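Local coordinates for protein tRNA-splicing endonuclease (Sulfolobus tokodaii, PDB 2CV8) that probably removes introns from precursor tRNA by cutting at both splice sites, leaving 2',3'-cyclic phosphate and 5'-hydroxyl ends, at residues Y117-P121 and G122-A126; S137-S141 and N142-G146; Y91-Y94 and E95-E99; Y55-K59 and G60-I64. One frame throughout, in Å; residues are numbered along the deposited sequence.

Contact 1 (Y117-P121 and G122-A126); sequences YTIGP and GIEHA
G120 and I123 face each other as an antiparallel hydrogen-bonded pair, their CA atoms 4.8 Å apart, and the two arms run nearly antiparallel. G120 N donates to I123 O at 3.1 Å, and I123 N returns a bond to G120 O at 3.0 Å, approaching from above the carbonyl plane. This single bridge closes a two-residue turn, P121-G122, with G122 at positive phi (63°). Beyond the bridge, toward Y117 and A126, the arms diverge, and a water accepts from T118 N and donates to A126 O, linking them where no direct backbone bond is made.

The side chains then close on the opposite arm. T118 O lies over one face of the poorly ordered H125 ring, toward its rim, 3.2 Å from the plane, while the methyl T118 CG2 comes to 3.2 Å from H125 ND1. E124 bends back at chi2 (70°), so that its carboxylate returns toward the first arm, where E124 OE2 sits 3.2 Å from I119 CG2 and 3.6 Å from Y117 CD2. Carboxylate and phenol planes stand almost perpendicular, at 82°.

Y117 and H125 are predicted active-site residues, as is K156, whose side chain is about 6 Å from that of Y117. This is consistent with the Tyr-His-Lys triad of the tRNA-intron endonucleases, with Y117 at the end of strand 114-117 and H125 in the loop itself. The loop leads to strand 128-134 at the surface of the catalytic domain, and strand 103-106 lies beside its base: Y117 bonds through its backbone to V103 and packs on R105, and I119 touches V103.

Contact 2 (S137-S141 and N142-G146); sequences SQISS and NEILG
S140 does double duty, ending a strand and capping the helix that follows at once, and E143 answers it to complete a capping box. The reciprocal bonds are S140 N to E143 OE1, 2.8 Å and fairly straight at 164°, and E143 N to S140 OG, 3.3 Å. E143 OE1 receives the amide on its anti lone pair, the one turned away from the other carboxylate oxygen, and a weak bond from S140 OG reaches the same atom. S140 OG stands between its own backbone N and carbonyl carbon (chi1 59°), which turns it to the first turn of the helix; the extended E143 chain carries its carboxylate back to the strand. I144 N donates to S140 O at 2.9 Å as the first regular helical bond.

With an alanine at S140, E143 N would probably be left without its side-chain acceptor and the helix start would be less firmly held.

On the apolar side, I139 CG2 meets I144 CG1 at 3.4 Å, one side chain lying roughly perpendicular to the other beside the cap. Strand 138-140 and helix 141-151 lie at the interface with the second subunit. Q138, I139 and S140 pair antiparallel with a strand of that subunit, S141 OG bonds to D134 O of the second subunit, and I144 packs on its I173.

Contact 3 (Y91-Y94 and E95-E99); sequences YSVY and EDLRE
E95 reaches back one turn to Y91 by backbone and side chain together. E95 N donates to Y91 O at 2.8 Å, and E95 CB lies over one face of the phenol, 4.2 Å from the centroid of the Y91 ring, a CH-pi contact. The extended glutamate then runs on until E95 OE2 is 2.9 Å from Y91 OH, its carboxylate 62° from the ring plane. D96 repeats the helical bond, to S92 O, and D96 OD1 has a hydrogen bond with Y172 OH and a salt bridge to K100. At L97 the helical bond is to V93 O, and L97 CD1 lies alongside V93 CG1 at 3.7 Å. R98 N donates to Y94 O, and the bend at chi2 (79°) lays the arginine chain along the tyrosine, pointing the same way. R98 NH1 ends 3.0 Å from Y94 OH, with guanidinium and ring planes 36° apart. Were Y94 an alanine, the R98 chain would lose the ring alongside it, and its guanidinium would probably be freer to turn, although Y27 also holds it by a cation-pi contact. The helix lies between helix 50-58 and strands 103-106, 114-117 and 170-178, with Y91, V93, Y94, L97 and R98 buried.

Contact 4 (Y55-K59 and G60-I64); sequences YLVKK and GKLEI
L56 and L62 are brought together by the positive phi of G60 (70°), which ends helix 50-58 in a Schellman motif and turns the chain back along the last helical turn. The motif is signed by two bonds: K61 N to L56 O, 3.0 Å, and G60 N to V57 O, 2.7 Å, the latter donor above the carbonyl plane. L62 then sets its CG anti to its own backbone N (chi1 172°), and L62 CB lies against L56 CB at 3.7 Å, with L62 CD2 close by. Farther along, V57 CG2 meets I64 CD1 at 3.3 Å, the two side chains crossing at about a right angle. The reversal thus links the helix to strand 63-66 through a strip of leucine, valine and isoleucine, which helices 15-25 and 73-83 help to cover: L56 packs on I21 and M24, and V57 and I64 both on L76. The amines of K59 and K61 stay apart, K59 NZ being in a salt bridge with E99. Backbone also meets backbone: the V57 CA-H points at L62 O, 3.3 Å from V57 CA, with an angle of 160° at the hydrogen.

Overall arrangement
Along the chain the order is contact 4, contact 3, contact 1, contact 2. Contact 4 belongs to the N-terminal domain and the others to the catalytic domain, yet contacts 4 and 3, with centres about 14 Å apart, touch: E99 OE1 makes a salt bridge to K59 NZ (3.0 Å) and E99 OE2 a probable hydrogen bond to Y55 OH (2.6 Å). Contact 1, about 18 Å from contact 3 between centres, extends from the five-stranded sheet that helix 87-99 packs against. Contacts 3 and 4 thus join the domains with the probable catalytic loop nearby, and contact 2 meets the second subunit on the far side, its centre about 35 Å from that of contact 4.

Contact 1 (Y117-P121 and G122-A126)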
loop_
_atom_site.group_PDB
_atom_site.type_symbol
_atom_site.label_atom_id
_atom_site.label_comp_id
_atom_site.label_asym_id
_atom_site.label_seq_id
_atom_site.Cartn_x
_atom_site.Cartn_y
_atom_site.Cartn_z
ATOM N N TYR B 117 -18.769 4.437 -2.340
ATOM C CA TYR B 117 -19.638 5.259 -1.486
ATOM C C TYR B 117 -20.578 4.466 -0.571
ATOM O O TYR B 117 -21.109 3.424 -0.956
ATOM C CB TYR B 117 -20.559 6.141 -2.333
ATOM C CG TYR B 117 -19.886 7.174 -3.193
ATOM C CD1 TYR B 117 -19.177 6.809 -4.338
ATOM C CD2 TYR B 117 -19.956 8.522 -2.861
ATOM C CE1 TYR B 117 -18.554 7.768 -5.131
ATOM C CE2 TYR B 117 -19.336 9.485 -3.643
ATOM C CZ TYR B 117 -18.634 9.099 -4.775
ATOM O OH TYR B 117 -17.983 10.042 -5.522
ATOM N N THR B 118 -20.840 5.001 0.619
ATOM C CA THR B 118 -21.804 4.389 1.539
ATOM C C THR B 118 -23.008 5.329 1.477
ATOM O O THR B 118 -22.894 6.500 1.822
ATOM C CB THR B 118 -21.310 4.348 3.008
ATOM O OG1 THR B 118 -20.381 3.271 3.179
ATOM C CG2 THR B 118 -22.491 4.149 3.961
ATOM N N ILE B 119 -24.147 4.836 1.013
ATOM C CA ILE B 119 -25.338 5.677 0.918
ATOM C C ILE B 119 -26.572 4.993 1.494
ATOM O O ILE B 119 -26.564 3.791 1.763
ATOM C CB ILE B 119 -25.651 6.096 -0.559
ATOM C CG1 ILE B 119 -25.527 4.888 -1.487
ATOM C CG2 ILE B 119 -24.697 7.196 -1.025
ATOM C CD1 ILE B 119 -26.527 3.770 -1.233
ATOM N N GLY B 120 -27.631 5.772 1.675
ATOM C CA GLY B 120 -28.865 5.232 2.208
ATOM C C GLY B 120 -29.978 6.250 2.084
ATOM O O GLY B 120 -29.791 7.297 1.460
ATOM N N PRO B 121 -31.158 5.968 2.658
ATOM C CA PRO B 121 -32.278 6.909 2.583
ATOM C C PRO B 121 -31.849 8.257 3.139
ATOM O O PRO B 121 -31.736 8.423 4.354
ATOM C CB PRO B 121 -33.340 6.242 3.446
ATOM C CG PRO B 121 -33.058 4.784 3.244
ATOM C CD PRO B 121 -31.555 4.732 3.352
ATOM N N GLY B 122 -31.592 9.207 2.246
ATOM C CA GLY B 122 -31.166 10.527 2.673
ATOM C C GLY B 122 -29.834 10.498 3.398
ATOM O O GLY B 122 -29.687 11.103 4.461
ATOM N N ILE B 123 -28.865 9.784 2.828
ATOM C CA ILE B 123 -27.528 9.681 3.414
ATOM C C ILE B 123 -26.442 9.532 2.348
ATOM O O ILE B 123 -26.427 8.578 1.571
ATOM C CB ILE B 123 -27.438 8.502 4.417
ATOM C CG1 ILE B 123 -28.264 8.832 5.669
ATOM C CG2 ILE B 123 -25.981 8.230 4.782
ATOM C CD1 ILE B 123 -28.314 7.728 6.717
ATOM N N GLU B 124 -25.536 10.502 2.326
ATOM C CA GLU B 124 -24.433 10.538 1.378
ATOM C C GLU B 124 -23.143 10.640 2.181
ATOM O O GLU B 124 -23.087 11.363 3.173
ATOM C CB GLU B 124 -24.572 11.765 0.471
ATOM C CG GLU B 124 -23.643 11.773 -0.727
ATOM C CD GLU B 124 -24.019 10.719 -1.752
ATOM O OE1 GLU B 124 -25.145 10.792 -2.285
ATOM O OE2 GLU B 124 -23.194 9.819 -2.023
ATOM N N HIS B 125 -22.109 9.919 1.760
ATOM C CA HIS B 125 -20.827 9.947 2.464
ATOM C C HIS B 125 -19.665 10.251 1.516
ATOM O O HIS B 125 -19.830 10.255 0.293
ATOM C CB HIS B 125 -20.573 8.603 3.165
ATOM C CG HIS B 125 -21.565 8.272 4.239
ATOM N ND1 HIS B 125 -21.554 7.068 4.912
ATOM C CD2 HIS B 125 -22.594 8.982 4.761
ATOM C CE1 HIS B 125 -22.533 7.051 5.799
ATOM N NE2 HIS B 125 -23.179 8.201 5.728
ATOM N N ALA B 126 -18.493 10.518 2.093
ATOM C CA ALA B 126 -17.300 10.803 1.306
ATOM C C ALA B 126 -16.881 9.497 0.636
ATOM O O ALA B 126 -17.061 8.419 1.195
ATOM C CB ALA B 126 -16.183 11.327 2.195
HETATM O O HOH W 1 -18.516 6.647 2.169
#

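Contact 2 (S137-S141 and N142-G146)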
loop_
_atom_site.group_PDB
_atom_site.type_symbol
_atom_site.label_atom_id
_atom_site.label_comp_id
_atom_site.label_asym_id
_atom_site.label_seq_id
_atom_site.Cartn_x
_atom_site.Cartn_y
_atom_site.Cartn_z
ATOM N N SER B 137 0.892 -10.116 -8.082
ATOM C CA SER B 137 1.577 -9.100 -8.876
ATOM C C SER B 137 2.594 -8.279 -8.067
ATOM O O SER B 137 2.258 -7.670 -7.048
ATOM C CB SER B 137 0.556 -8.175 -9.529
ATOM O OG SER B 137 1.110 -7.576 -10.686
ATOM N N GLN B 138 3.840 -8.280 -8.533
ATOM C CA GLN B 138 4.931 -7.558 -7.887
ATOM C C GLN B 138 4.808 -6.052 -8.100
ATOM O O GLN B 138 4.799 -5.571 -9.230
ATOM C CB GLN B 138 6.286 -8.039 -8.437
ATOM C CG GLN B 138 6.690 -9.464 -8.038
ATOM C CD GLN B 138 7.466 -9.537 -6.725
ATOM O OE1 GLN B 138 8.519 -8.916 -6.576
ATOM N NE2 GLN B 138 6.952 -10.311 -5.774
ATOM N N ILE B 139 4.725 -5.311 -7.002
ATOM C CA ILE B 139 4.610 -3.861 -7.059
ATOM C C ILE B 139 5.994 -3.231 -6.845
ATOM O O ILE B 139 6.781 -3.700 -6.027
ATOM C CB ILE B 139 3.666 -3.355 -5.959
ATOM C CG1 ILE B 139 2.386 -4.183 -5.939
ATOM C CG2 ILE B 139 3.297 -1.926 -6.214
ATOM C CD1 ILE B 139 1.545 -3.948 -4.692
ATOM N N SER B 140 6.297 -2.168 -7.577
ATOM C CA SER B 140 7.587 -1.509 -7.424
ATOM C C SER B 140 7.449 -0.349 -6.455
ATOM O O SER B 140 6.336 0.070 -6.132
ATOM C CB SER B 140 8.078 -0.982 -8.769
ATOM O OG SER B 140 7.136 -0.073 -9.307
ATOM N N SER B 141 8.585 0.174 -6.005
ATOM C CA SER B 141 8.589 1.281 -5.060
ATOM C C SER B 141 8.044 2.519 -5.738
ATOM O O SER B 141 7.398 3.360 -5.100
ATOM C CB SER B 141 10.011 1.560 -4.569
ATOM O OG SER B 141 10.624 0.377 -4.092
ATOM N N ASN B 142 8.306 2.626 -7.038
ATOM C CA ASN B 142 7.843 3.774 -7.803
ATOM C C ASN B 142 6.332 3.768 -7.927
ATOM O O ASN B 142 5.708 4.827 -7.920
ATOM C CB ASN B 142 8.503 3.790 -9.176
ATOM C CG ASN B 142 10.002 3.994 -9.085
ATOM O OD1 ASN B 142 10.468 4.976 -8.498
ATOM N ND2 ASN B 142 10.767 3.064 -9.654
ATOM N N GLU B 143 5.748 2.578 -8.033
ATOM C CA GLU B 143 4.299 2.443 -8.122
ATOM C C GLU B 143 3.714 2.687 -6.735
ATOM O O GLU B 143 2.721 3.416 -6.584
ATOM C CB GLU B 143 3.907 1.041 -8.583
ATOM C CG GLU B 143 4.346 0.690 -9.977
ATOM C CD GLU B 143 4.041 -0.754 -10.318
ATOM O OE1 GLU B 143 4.446 -1.652 -9.548
ATOM O OE2 GLU B 143 3.400 -0.992 -11.361
ATOM N N ILE B 144 4.328 2.063 -5.728
ATOM C CA ILE B 144 3.877 2.222 -4.353
ATOM C C ILE B 144 3.954 3.704 -3.993
ATOM O O ILE B 144 3.077 4.225 -3.307
ATOM C CB ILE B 144 4.730 1.368 -3.361
ATOM C CG1 ILE B 144 4.362 -0.105 -3.508
ATOM C CG2 ILE B 144 4.479 1.797 -1.904
ATOM C CD1 ILE B 144 5.025 -1.000 -2.458
ATOM N N LEU B 145 4.993 4.385 -4.465
ATOM C CA LEU B 145 5.120 5.810 -4.194
ATOM C C LEU B 145 4.020 6.548 -4.966
ATOM O O LEU B 145 3.502 7.555 -4.502
ATOM C CB LEU B 145 6.502 6.311 -4.614
ATOM C CG LEU B 145 7.672 5.844 -3.737
ATOM C CD1 LEU B 145 8.999 6.258 -4.352
ATOM C CD2 LEU B 145 7.538 6.439 -2.354
ATOM N N GLY B 146 3.661 6.034 -6.140
ATOM C CA GLY B 146 2.612 6.653 -6.932
ATOM C C GLY B 146 1.275 6.487 -6.233
ATOM O O GLY B 146 0.371 7.309 -6.391
#

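Contact 3 (Y91-Y94 and E95-E99)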
loop_
_atom_site.group_PDB
_atom_site.type_symbol
_atom_site.label_atom_id
_atom_site.label_comp_id
_atom_site.label_asym_id
_atom_site.label_seq_id
_atom_site.Cartn_x
_atom_site.Cartn_y
_atom_site.Cartn_z
ATOM N N TYR B 91 -13.231 -6.851 -11.697
ATOM C CA TYR B 91 -14.597 -7.310 -11.507
ATOM C C TYR B 91 -14.741 -7.937 -10.118
ATOM O O TYR B 91 -15.785 -7.824 -9.473
ATOM C CB TYR B 91 -15.001 -8.331 -12.577
ATOM C CG TYR B 91 -16.403 -8.857 -12.355
ATOM C CD1 TYR B 91 -17.523 -8.076 -12.663
ATOM C CD2 TYR B 91 -16.614 -10.097 -11.745
ATOM C CE1 TYR B 91 -18.818 -8.518 -12.364
ATOM C CE2 TYR B 91 -17.897 -10.539 -11.438
ATOM C CZ TYR B 91 -18.995 -9.747 -11.751
ATOM O OH TYR B 91 -20.262 -10.191 -11.445
ATOM N N SER B 92 -13.689 -8.597 -9.656
ATOM C CA SER B 92 -13.727 -9.225 -8.342
ATOM C C SER B 92 -13.971 -8.200 -7.247
ATOM O O SER B 92 -14.794 -8.432 -6.358
ATOM C CB SER B 92 -12.428 -9.990 -8.068
ATOM O OG SER B 92 -12.331 -11.123 -8.918
ATOM N N VAL B 93 -13.270 -7.067 -7.309
ATOM C CA VAL B 93 -13.468 -6.033 -6.298
ATOM C C VAL B 93 -14.800 -5.316 -6.548
ATOM O O VAL B 93 -15.543 -5.029 -5.604
ATOM C CB VAL B 93 -12.330 -4.966 -6.287
ATOM C CG1 VAL B 93 -12.559 -3.974 -5.145
ATOM C CG2 VAL B 93 -10.976 -5.622 -6.109
ATOM N N TYR B 94 -15.109 -5.028 -7.810
ATOM C CA TYR B 94 -16.365 -4.351 -8.107
ATOM C C TYR B 94 -17.518 -5.119 -7.493
ATOM O O TYR B 94 -18.304 -4.575 -6.709
ATOM C CB TYR B 94 -16.622 -4.256 -9.606
ATOM C CG TYR B 94 -17.898 -3.496 -9.909
ATOM C CD1 TYR B 94 -17.903 -2.112 -9.991
ATOM C CD2 TYR B 94 -19.101 -4.162 -10.045
ATOM C CE1 TYR B 94 -19.077 -1.409 -10.201
ATOM C CE2 TYR B 94 -20.289 -3.472 -10.247
ATOM C CZ TYR B 94 -20.272 -2.094 -10.321
ATOM O OH TYR B 94 -21.453 -1.415 -10.467
ATOM N N GLU B 95 -17.606 -6.390 -7.873
ATOM C CA GLU B 95 -18.655 -7.286 -7.410
ATOM C C GLU B 95 -18.711 -7.407 -5.890
ATOM O O GLU B 95 -19.765 -7.209 -5.286
ATOM C CB GLU B 95 -18.445 -8.666 -8.020
ATOM C CG GLU B 95 -19.495 -9.670 -7.637
ATOM C CD GLU B 95 -19.132 -11.054 -8.108
ATOM O OE1 GLU B 95 -18.091 -11.574 -7.640
ATOM O OE2 GLU B 95 -19.879 -11.614 -8.944
ATOM N N ASP B 96 -17.574 -7.741 -5.285
ATOM C CA ASP B 96 -17.484 -7.908 -3.842
ATOM C C ASP B 96 -17.971 -6.665 -3.122
ATOM O O ASP B 96 -18.766 -6.745 -2.187
ATOM C CB ASP B 96 -16.039 -8.211 -3.450
ATOM C CG ASP B 96 -15.863 -8.478 -1.950
ATOM O OD1 ASP B 96 -15.405 -7.568 -1.222
ATOM O OD2 ASP B 96 -16.172 -9.605 -1.503
ATOM N N LEU B 97 -17.500 -5.508 -3.562
ATOM C CA LEU B 97 -17.906 -4.274 -2.935
ATOM C C LEU B 97 -19.367 -3.984 -3.201
ATOM O O LEU B 97 -20.102 -3.546 -2.312
ATOM C CB LEU B 97 -17.041 -3.119 -3.430
ATOM C CG LEU B 97 -15.618 -3.104 -2.863
ATOM C CD1 LEU B 97 -14.923 -1.808 -3.249
ATOM C CD2 LEU B 97 -15.672 -3.232 -1.348
ATOM N N ARG B 98 -19.793 -4.236 -4.427
ATOM C CA ARG B 98 -21.173 -3.986 -4.789
ATOM C C ARG B 98 -22.082 -4.935 -3.995
ATOM O O ARG B 98 -23.113 -4.534 -3.453
ATOM C CB ARG B 98 -21.351 -4.204 -6.288
ATOM C CG ARG B 98 -22.452 -3.389 -6.882
ATOM C CD ARG B 98 -22.025 -1.955 -7.120
ATOM N NE ARG B 98 -23.190 -1.075 -7.133
ATOM C CZ ARG B 98 -23.245 0.111 -7.729
ATOM N NH1 ARG B 98 -22.206 0.591 -8.386
ATOM N NH2 ARG B 98 -24.350 0.825 -7.659
ATOM N N GLU B 99 -21.669 -6.196 -3.910
ATOM C CA GLU B 99 -22.430 -7.212 -3.197
ATOM C C GLU B 99 -22.556 -6.874 -1.719
ATOM O O GLU B 99 -23.508 -7.288 -1.058
ATOM C CB GLU B 99 -21.764 -8.577 -3.370
ATOM C CG GLU B 99 -22.729 -9.742 -3.242
ATOM C CD GLU B 99 -23.784 -9.766 -4.337
ATOM O OE1 GLU B 99 -24.716 -10.589 -4.253
ATOM O OE2 GLU B 99 -23.683 -8.967 -5.287
#

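Contact 4 (Y55-K59 and G60-I64)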
loop_
_atom_site.group_PDB
_atom_site.type_symbol
_atom_site.label_atom_id
_atom_site.label_comp_id
_atom_site.label_asym_id
_atom_site.label_seq_id
_atom_site.Cartn_x
_atom_site.Cartn_y
_atom_site.Cartn_z
ATOM N N TYR B 55 -21.934 -7.382 -14.095
ATOM C CA TYR B 55 -22.510 -7.480 -12.758
ATOM C C TYR B 55 -24.034 -7.532 -12.841
ATOM O O TYR B 55 -24.660 -8.458 -12.308
ATOM C CB TYR B 55 -22.100 -6.285 -11.890
ATOM C CG TYR B 55 -22.641 -6.373 -10.478
ATOM C CD1 TYR B 55 -22.307 -7.448 -9.655
ATOM C CD2 TYR B 55 -23.520 -5.411 -9.978
ATOM C CE1 TYR B 55 -22.834 -7.570 -8.375
ATOM C CE2 TYR B 55 -24.057 -5.525 -8.694
ATOM C CZ TYR B 55 -23.705 -6.613 -7.902
ATOM O OH TYR B 55 -24.224 -6.757 -6.643
ATOM N N LEU B 56 -24.621 -6.536 -13.512
ATOM C CA LEU B 56 -26.070 -6.460 -13.667
ATOM C C LEU B 56 -26.665 -7.708 -14.317
ATOM O O LEU B 56 -27.745 -8.171 -13.928
ATOM C CB LEU B 56 -26.448 -5.221 -14.475
ATOM C CG LEU B 56 -26.148 -3.900 -13.760
ATOM C CD1 LEU B 56 -26.564 -2.729 -14.648
ATOM C CD2 LEU B 56 -26.883 -3.855 -12.421
ATOM N N VAL B 57 -25.974 -8.250 -15.312
ATOM C CA VAL B 57 -26.458 -9.457 -15.958
ATOM C C VAL B 57 -26.523 -10.563 -14.907
ATOM O O VAL B 57 -27.551 -11.220 -14.743
ATOM C CB VAL B 57 -25.522 -9.901 -17.092
ATOM C CG1 VAL B 57 -25.785 -11.361 -17.433
ATOM C CG2 VAL B 57 -25.728 -9.011 -18.318
ATOM N N LYS B 58 -25.420 -10.758 -14.194
ATOM C CA LYS B 58 -25.344 -11.775 -13.159
ATOM C C LYS B 58 -26.430 -11.557 -12.111
ATOM O O LYS B 58 -26.912 -12.509 -11.502
ATOM C CB LYS B 58 -23.970 -11.735 -12.490
ATOM C CG LYS B 58 -23.764 -12.748 -11.380
ATOM C CD LYS B 58 -22.601 -12.313 -10.498
ATOM C CE LYS B 58 -22.379 -13.254 -9.321
ATOM N NZ LYS B 58 -21.763 -14.543 -9.733
ATOM N N LYS B 59 -26.819 -10.305 -11.906
ATOM C CA LYS B 59 -27.844 -9.982 -10.915
ATOM C C LYS B 59 -29.243 -10.164 -11.484
ATOM O O LYS B 59 -30.241 -9.929 -10.788
ATOM C CB LYS B 59 -27.693 -8.534 -10.425
ATOM C CG LYS B 59 -26.384 -8.223 -9.718
ATOM C CD LYS B 59 -26.070 -9.205 -8.587
ATOM C CE LYS B 59 -27.161 -9.235 -7.549
ATOM N NZ LYS B 59 -26.750 -10.072 -6.383
ATOM N N GLY B 60 -29.305 -10.563 -12.754
ATOM C CA GLY B 60 -30.578 -10.783 -13.418
ATOM C C GLY B 60 -31.346 -9.505 -13.677
ATOM O O GLY B 60 -32.499 -9.539 -14.106
ATOM N N LYS B 61 -30.712 -8.370 -13.412
ATOM C CA LYS B 61 -31.353 -7.086 -13.629
ATOM C C LYS B 61 -31.123 -6.542 -15.038
ATOM O O LYS B 61 -31.562 -5.443 -15.362
ATOM C CB LYS B 61 -30.843 -6.068 -12.606
ATOM C CG LYS B 61 -31.546 -6.112 -11.256
ATOM C CD LYS B 61 -31.081 -7.261 -10.393
ATOM C CE LYS B 61 -31.646 -7.136 -8.980
ATOM N NZ LYS B 61 -31.066 -8.137 -8.035
ATOM N N LEU B 62 -30.458 -7.318 -15.886
ATOM C CA LEU B 62 -30.149 -6.848 -17.233
ATOM C C LEU B 62 -29.804 -7.931 -18.242
ATOM O O LEU B 62 -29.098 -8.894 -17.931
ATOM C CB LEU B 62 -28.984 -5.869 -17.157
ATOM C CG LEU B 62 -28.346 -5.375 -18.448
ATOM C CD1 LEU B 62 -29.329 -4.536 -19.225
ATOM C CD2 LEU B 62 -27.125 -4.553 -18.104
ATOM N N GLU B 63 -30.303 -7.751 -19.459
ATOM C CA GLU B 63 -30.045 -8.675 -20.557
ATOM C C GLU B 63 -29.159 -7.934 -21.539
ATOM O O GLU B 63 -29.321 -6.734 -21.738
ATOM C CB GLU B 63 -31.352 -9.070 -21.240
ATOM C CG GLU B 63 -32.034 -10.264 -20.616
ATOM C CD GLU B 63 -31.383 -11.572 -21.020
ATOM O OE1 GLU B 63 -30.143 -11.678 -20.927
ATOM O OE2 GLU B 63 -32.112 -12.495 -21.429
ATOM N N ILE B 64 -28.217 -8.636 -22.151
ATOM C CA ILE B 64 -27.335 -7.981 -23.096
ATOM C C ILE B 64 -27.308 -8.651 -24.455
ATOM O O ILE B 64 -27.347 -9.876 -24.565
ATOM C CB ILE B 64 -25.920 -7.854 -22.507
ATOM C CG1 ILE B 64 -25.914 -6.688 -21.509
ATOM C CG2 ILE B 64 -24.893 -7.626 -23.607
ATOM C CD1 ILE B 64 -24.815 -6.758 -20.499
#